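Local coordinates for DsbA family protein (Salmonella typhimurium, PDB 7JVE) that acts as a trimeric thioredoxin-like enzyme that both oxidises thiols to disulfides and isomerises disulfide bonds, at residues W128-L133 / L167-V172; F90-S95 / F118-I123. All blocks are in the same frame, centred on the assembly; numbering follows the deposited sequence.

Contact 1 (W128-L133 / L167-V172); sequences WPVSGL and LTEHDV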
# COMPACT_ATOMS: atom_id res chain seq x y z
N TRP A 128 -1.99 -20.72 -17.02
CA TRP A 128 -2.87 -21.73 -17.60
C TRP A 128 -2.21 -23.10 -17.75
O TRP A 128 -2.83 -24.09 -17.36
CB TRP A 128 -3.41 -21.23 -18.94
CG TRP A 128 -4.48 -20.24 -18.76
CD1 TRP A 128 -4.44 -19.14 -17.95
CD2 TRP A 128 -5.76 -20.24 -19.38
NE1 TRP A 128 -5.62 -18.45 -18.04
CE2 TRP A 128 -6.45 -19.11 -18.91
CE3 TRP A 128 -6.39 -21.08 -20.30
CZ2 TRP A 128 -7.75 -18.79 -19.32
CZ3 TRP A 128 -7.68 -20.76 -20.72
CH2 TRP A 128 -8.34 -19.63 -20.22
N PRO A 129 -0.98 -23.22 -18.26
CA PRO A 129 -0.40 -24.58 -18.36
C PRO A 129 -0.26 -25.29 -17.02
O PRO A 129 -0.64 -26.47 -16.90
CB PRO A 129 0.96 -24.32 -19.05
CG PRO A 129 0.82 -22.98 -19.74
CD PRO A 129 -0.10 -22.18 -18.84
N VAL A 130 0.21 -24.60 -15.98
CA VAL A 130 0.37 -25.23 -14.67
C VAL A 130 -0.99 -25.45 -13.99
O VAL A 130 -1.27 -26.54 -13.47
CB VAL A 130 1.32 -24.41 -13.78
CG1 VAL A 130 1.29 -24.89 -12.35
CG2 VAL A 130 2.75 -24.51 -14.32
N SER A 131 -1.86 -24.44 -13.99
CA SER A 131 -3.19 -24.63 -13.39
C SER A 131 -3.96 -25.74 -14.10
O SER A 131 -4.58 -26.58 -13.45
CB SER A 131 -4.00 -23.33 -13.41
OG SER A 131 -3.44 -22.38 -12.53
N GLY A 132 -3.92 -25.75 -15.44
CA GLY A 132 -4.62 -26.79 -16.17
C GLY A 132 -4.09 -28.18 -15.87
O GLY A 132 -4.87 -29.12 -15.70
N LEU A 133 -2.77 -28.32 -15.81
CA LEU A 133 -2.17 -29.61 -15.47
C LEU A 133 -2.56 -30.04 -14.07
O LEU A 133 -2.83 -31.22 -13.84
CB LEU A 133 -0.64 -29.54 -15.59
CG LEU A 133 0.07 -30.84 -15.16
CD1 LEU A 133 -0.45 -32.03 -15.97
CD2 LEU A 133 1.62 -30.79 -15.22
N LEU A 167 5.82 -22.65 -9.25
CA LEU A 167 5.32 -24.00 -9.50
C LEU A 167 5.36 -24.31 -11.00
O LEU A 167 4.70 -23.64 -11.79
CB LEU A 167 3.89 -24.16 -8.98
CG LEU A 167 3.36 -25.59 -8.91
CD1 LEU A 167 4.21 -26.42 -7.98
CD2 LEU A 167 1.92 -25.60 -8.43
N THR A 168 6.13 -25.34 -11.38
CA THR A 168 6.26 -25.73 -12.78
C THR A 168 5.48 -27.01 -13.07
O THR A 168 5.13 -27.77 -12.16
CB THR A 168 7.73 -25.95 -13.15
OG1 THR A 168 8.24 -27.05 -12.38
CG2 THR A 168 8.57 -24.69 -12.93
N GLU A 169 5.24 -27.27 -14.36
CA GLU A 169 4.61 -28.53 -14.73
C GLU A 169 5.44 -29.70 -14.24
O GLU A 169 4.90 -30.67 -13.69
CB GLU A 169 4.38 -28.61 -16.24
CG GLU A 169 3.27 -27.65 -16.64
CD GLU A 169 2.90 -27.65 -18.12
OE1 GLU A 169 2.73 -28.71 -18.73
OE2 GLU A 169 2.85 -26.55 -18.72
N HIS A 170 6.77 -29.60 -14.37
CA HIS A 170 7.64 -30.64 -13.83
C HIS A 170 7.35 -30.92 -12.36
O HIS A 170 7.34 -32.09 -11.95
CB HIS A 170 9.11 -30.24 -13.99
CG HIS A 170 10.05 -31.20 -13.33
ND1 HIS A 170 10.38 -32.42 -13.88
CD2 HIS A 170 10.71 -31.12 -12.15
CE1 HIS A 170 11.21 -33.06 -13.07
NE2 HIS A 170 11.42 -32.30 -12.01
N ASP A 171 7.12 -29.87 -11.55
CA ASP A 171 6.80 -30.05 -10.13
C ASP A 171 5.49 -30.82 -9.96
O ASP A 171 5.38 -31.71 -9.11
CB ASP A 171 6.66 -28.70 -9.42
CG ASP A 171 7.97 -27.96 -9.27
OD1 ASP A 171 9.03 -28.61 -9.12
OD2 ASP A 171 7.93 -26.70 -9.30
N VAL A 172 4.48 -30.44 -10.72
CA VAL A 172 3.18 -31.10 -10.62
C VAL A 172 3.30 -32.57 -10.99
O VAL A 172 2.84 -33.45 -10.25
CB VAL A 172 2.15 -30.36 -11.50
CG1 VAL A 172 0.79 -31.07 -11.49
CG2 VAL A 172 2.02 -28.93 -11.01

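Contact 2 (F90-S95 / F118-I123); sequences FDYQCS and FKEFPI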
# COMPACT_ATOMS: atom_id res chain seq x y z
N PHE A 90 -9.73 -20.74 -6.23
CA PHE A 90 -8.35 -20.66 -5.81
C PHE A 90 -7.45 -21.06 -6.97
O PHE A 90 -7.87 -21.77 -7.89
CB PHE A 90 -8.07 -21.58 -4.61
CG PHE A 90 -8.21 -23.02 -4.94
CD1 PHE A 90 -9.46 -23.63 -4.95
CD2 PHE A 90 -7.10 -23.76 -5.34
CE1 PHE A 90 -9.58 -24.96 -5.31
CE2 PHE A 90 -7.23 -25.09 -5.68
CZ PHE A 90 -8.46 -25.69 -5.67
N ASP A 91 -6.22 -20.55 -6.92
CA ASP A 91 -5.13 -20.89 -7.82
C ASP A 91 -4.04 -21.51 -6.95
O ASP A 91 -3.72 -20.97 -5.88
CB ASP A 91 -4.66 -19.61 -8.54
CG ASP A 91 -3.51 -19.84 -9.53
OD1 ASP A 91 -2.75 -20.84 -9.43
OD2 ASP A 91 -3.37 -18.96 -10.43
N TYR A 92 -3.49 -22.65 -7.38
CA TYR A 92 -2.44 -23.25 -6.56
C TYR A 92 -1.22 -22.34 -6.40
O TYR A 92 -0.48 -22.48 -5.42
CB TYR A 92 -2.00 -24.60 -7.13
CG TYR A 92 -2.98 -25.72 -6.85
CD1 TYR A 92 -3.15 -26.22 -5.55
CD2 TYR A 92 -3.73 -26.28 -7.87
CE1 TYR A 92 -4.04 -27.24 -5.29
CE2 TYR A 92 -4.64 -27.31 -7.62
CZ TYR A 92 -4.79 -27.78 -6.33
OH TYR A 92 -5.68 -28.81 -6.08
N GLN A 93 -0.99 -21.40 -7.32
CA GLN A 93 0.15 -20.50 -7.20
C GLN A 93 -0.20 -19.18 -6.53
O GLN A 93 0.66 -18.30 -6.42
CB GLN A 93 0.77 -20.26 -8.57
CG GLN A 93 1.43 -21.50 -9.09
CD GLN A 93 2.34 -21.21 -10.24
OE1 GLN A 93 3.52 -20.88 -10.03
NE2 GLN A 93 1.82 -21.33 -11.46
N CYS A 94 -1.43 -19.02 -6.08
CA CYS A 94 -1.77 -17.89 -5.22
C CYS A 94 -1.12 -18.07 -3.85
O CYS A 94 -1.47 -19.00 -3.11
CB CYS A 94 -3.29 -17.80 -5.10
SG CYS A 94 -3.79 -16.52 -4.03
N SER A 95 -0.20 -17.17 -3.49
CA SER A 95 0.57 -17.36 -2.27
C SER A 95 -0.29 -17.24 -1.01
O SER A 95 -0.03 -17.93 -0.02
CB SER A 95 1.75 -16.37 -2.20
OG SER A 95 1.33 -15.01 -2.13
N PHE A 118 -14.52 -27.26 -4.84
CA PHE A 118 -13.21 -26.73 -5.23
C PHE A 118 -13.26 -26.24 -6.67
O PHE A 118 -13.47 -27.03 -7.60
CB PHE A 118 -12.14 -27.81 -5.06
CG PHE A 118 -11.89 -28.19 -3.61
CD1 PHE A 118 -12.73 -29.07 -2.95
CD2 PHE A 118 -10.81 -27.64 -2.90
CE1 PHE A 118 -12.51 -29.41 -1.60
CE2 PHE A 118 -10.57 -27.97 -1.57
CZ PHE A 118 -11.43 -28.86 -0.91
N LYS A 119 -13.04 -24.95 -6.87
CA LYS A 119 -13.04 -24.37 -8.22
C LYS A 119 -11.63 -23.89 -8.55
O LYS A 119 -11.26 -22.75 -8.26
CB LYS A 119 -14.05 -23.20 -8.32
CG LYS A 119 -15.45 -23.56 -7.93
CD LYS A 119 -16.07 -24.49 -8.98
CE LYS A 119 -17.58 -24.43 -8.92
NZ LYS A 119 -18.21 -25.25 -9.99
N GLU A 120 -10.84 -24.76 -9.18
CA GLU A 120 -9.49 -24.41 -9.60
C GLU A 120 -9.55 -23.49 -10.82
O GLU A 120 -10.27 -23.78 -11.78
CB GLU A 120 -8.71 -25.67 -9.95
CG GLU A 120 -8.42 -26.55 -8.77
CD GLU A 120 -7.88 -27.92 -9.16
OE1 GLU A 120 -6.96 -27.97 -9.98
OE2 GLU A 120 -8.37 -28.94 -8.62
N PHE A 121 -8.78 -22.39 -10.78
CA PHE A 121 -8.72 -21.46 -11.89
C PHE A 121 -7.38 -20.73 -11.88
O PHE A 121 -6.67 -20.74 -10.87
CB PHE A 121 -9.90 -20.45 -11.84
CG PHE A 121 -9.70 -19.28 -10.88
CD1 PHE A 121 -9.55 -19.50 -9.52
CD2 PHE A 121 -9.71 -17.97 -11.34
CE1 PHE A 121 -9.39 -18.42 -8.62
CE2 PHE A 121 -9.55 -16.89 -10.46
CZ PHE A 121 -9.38 -17.12 -9.09
N PRO A 122 -6.99 -20.10 -13.01
CA PRO A 122 -5.69 -19.42 -13.08
C PRO A 122 -5.81 -17.90 -12.96
O PRO A 122 -6.53 -17.29 -13.75
CB PRO A 122 -5.20 -19.79 -14.48
CG PRO A 122 -6.49 -20.06 -15.27
CD PRO A 122 -7.66 -20.10 -14.31
N ILE A 123 -5.08 -17.29 -12.02
CA ILE A 123 -5.17 -15.85 -11.82
C ILE A 123 -4.62 -15.10 -13.04
O ILE A 123 -5.17 -14.08 -13.45
CB ILE A 123 -4.44 -15.43 -10.54
CG1 ILE A 123 -5.19 -15.95 -9.32
CG2 ILE A 123 -4.27 -13.90 -10.47
CD1 ILE A 123 -4.49 -15.60 -8.03
O HOH W 1 -6.06 -30.35 -8.39
O HOH W 2 -4.83 -23.16 -10.29

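Contact 1 (W128-L133 / L167-V172)
Val130, at the first turn of helix 128-145, presses both its methyls against the start of helix 169-176. Its CB lies 4.0 Å from Leu167 O; beyond it the chain forks. CG1, set anti to the backbone N (chi1 170°), lies 3.7 Å from Leu167 O and 4.0 Å from Leu167 CD2, the two side chains crossing at a slant, and more distantly meets Val172 CG2. CG2 comes closer to the same carbonyl, 3.3 Å from Leu167 O, and also meets Glu169 N. One turn on, Leu133 points at the partner helix: its CG meets Val172 CG1 at 3.7 Å, the two side chains running antiparallel alongside one another, while its CD2 lies against CB and CG of Glu169. The extended Glu169 chain carries its carboxylate back toward Pro129. Thr168 is the N-cap residue, and the capping box is closed by two bonds, Asp171 N to Thr168 OG1 and Thr168 N to Asp171 OD2, each 3.1 Å; Asp171 OD1 also forms a salt bridge with Lys162. With no hydrogen bond crossing between the segments, the polar bonds define the helix start, whereas the segments meet mainly through aliphatic groups, which pack on one another and on backbone and carboxylate atoms.

Contact 2 (F90-S95 / F118-I123)
Phe90 lays its ring beside the Glu120 side chain, both pointing the same way, with Glu120 CA 4.2 Å above one ring face and offset toward the rim. A chi1 of 66° places the ring between its own backbone N and carbonyl carbon, from where CE1 reaches the edge of the Phe118 ring, 3.8 Å from Phe118 CD2. Phe90 CE2 also lies over a face of the Tyr92 ring, and His154 packs edge-to-face with both phenylalanines. Alongside this packing the backbones pair as parallel strands: Phe90 N donates to Lys119 O at 3.2 Å, and Phe121 N to Phe90 O with an N-H...O angle of 156°. This pairing joins strands 84-90 and 115-120 of the thioredoxin fold, just ahead of the redox-active CxxC, where Cys94 is disulfide-bonded to Cys97 and occupies the N-cap position of helix 95-110. Between strand and helix, Asp91 uses both carboxylate oxygens. OD1 accepts from Gln93 N at 2.8 Å, an Asx turn within the type I turn from Asp91 to Cys94; OD2 is met on its anti side by Ile123 N in a nearly straight bond (175°) and also forms a salt bridge with Arg127. Cys94 CB then rests against Ile123 CD1 at 3.9 Å. At the polar end of Glu120, water 1 donates to Glu120 OE2 and accepts from Tyr92 OH at 2.8 Å, linking the buried carboxylate to the phenol, while Tyr150 OH gives OE2 a second hydrogen-bonding partner.

How the contacts relate
Contact 2 is buried, its centre about 11 Å from the centre of the chain; contact 1, about 22 Å out, is only partly buried. They share no segment, but strand 115-120 leads on to helix 128-145, and the contact centres are about 11 Å apart. The chemistry follows the place: at the strand ends and the loops after them, backbone and carboxylate hydrogen bonds cross between segments amid packed rings, whereas the two outer helix starts meet mainly through aliphatic groups. The sites also touch directly. Gln93 OE1 probably accepts a hydrogen bond from Leu167 N at 3.0 Å, and Ser131 and Trp128 of 128-133 pack on Pro122 of 118-123.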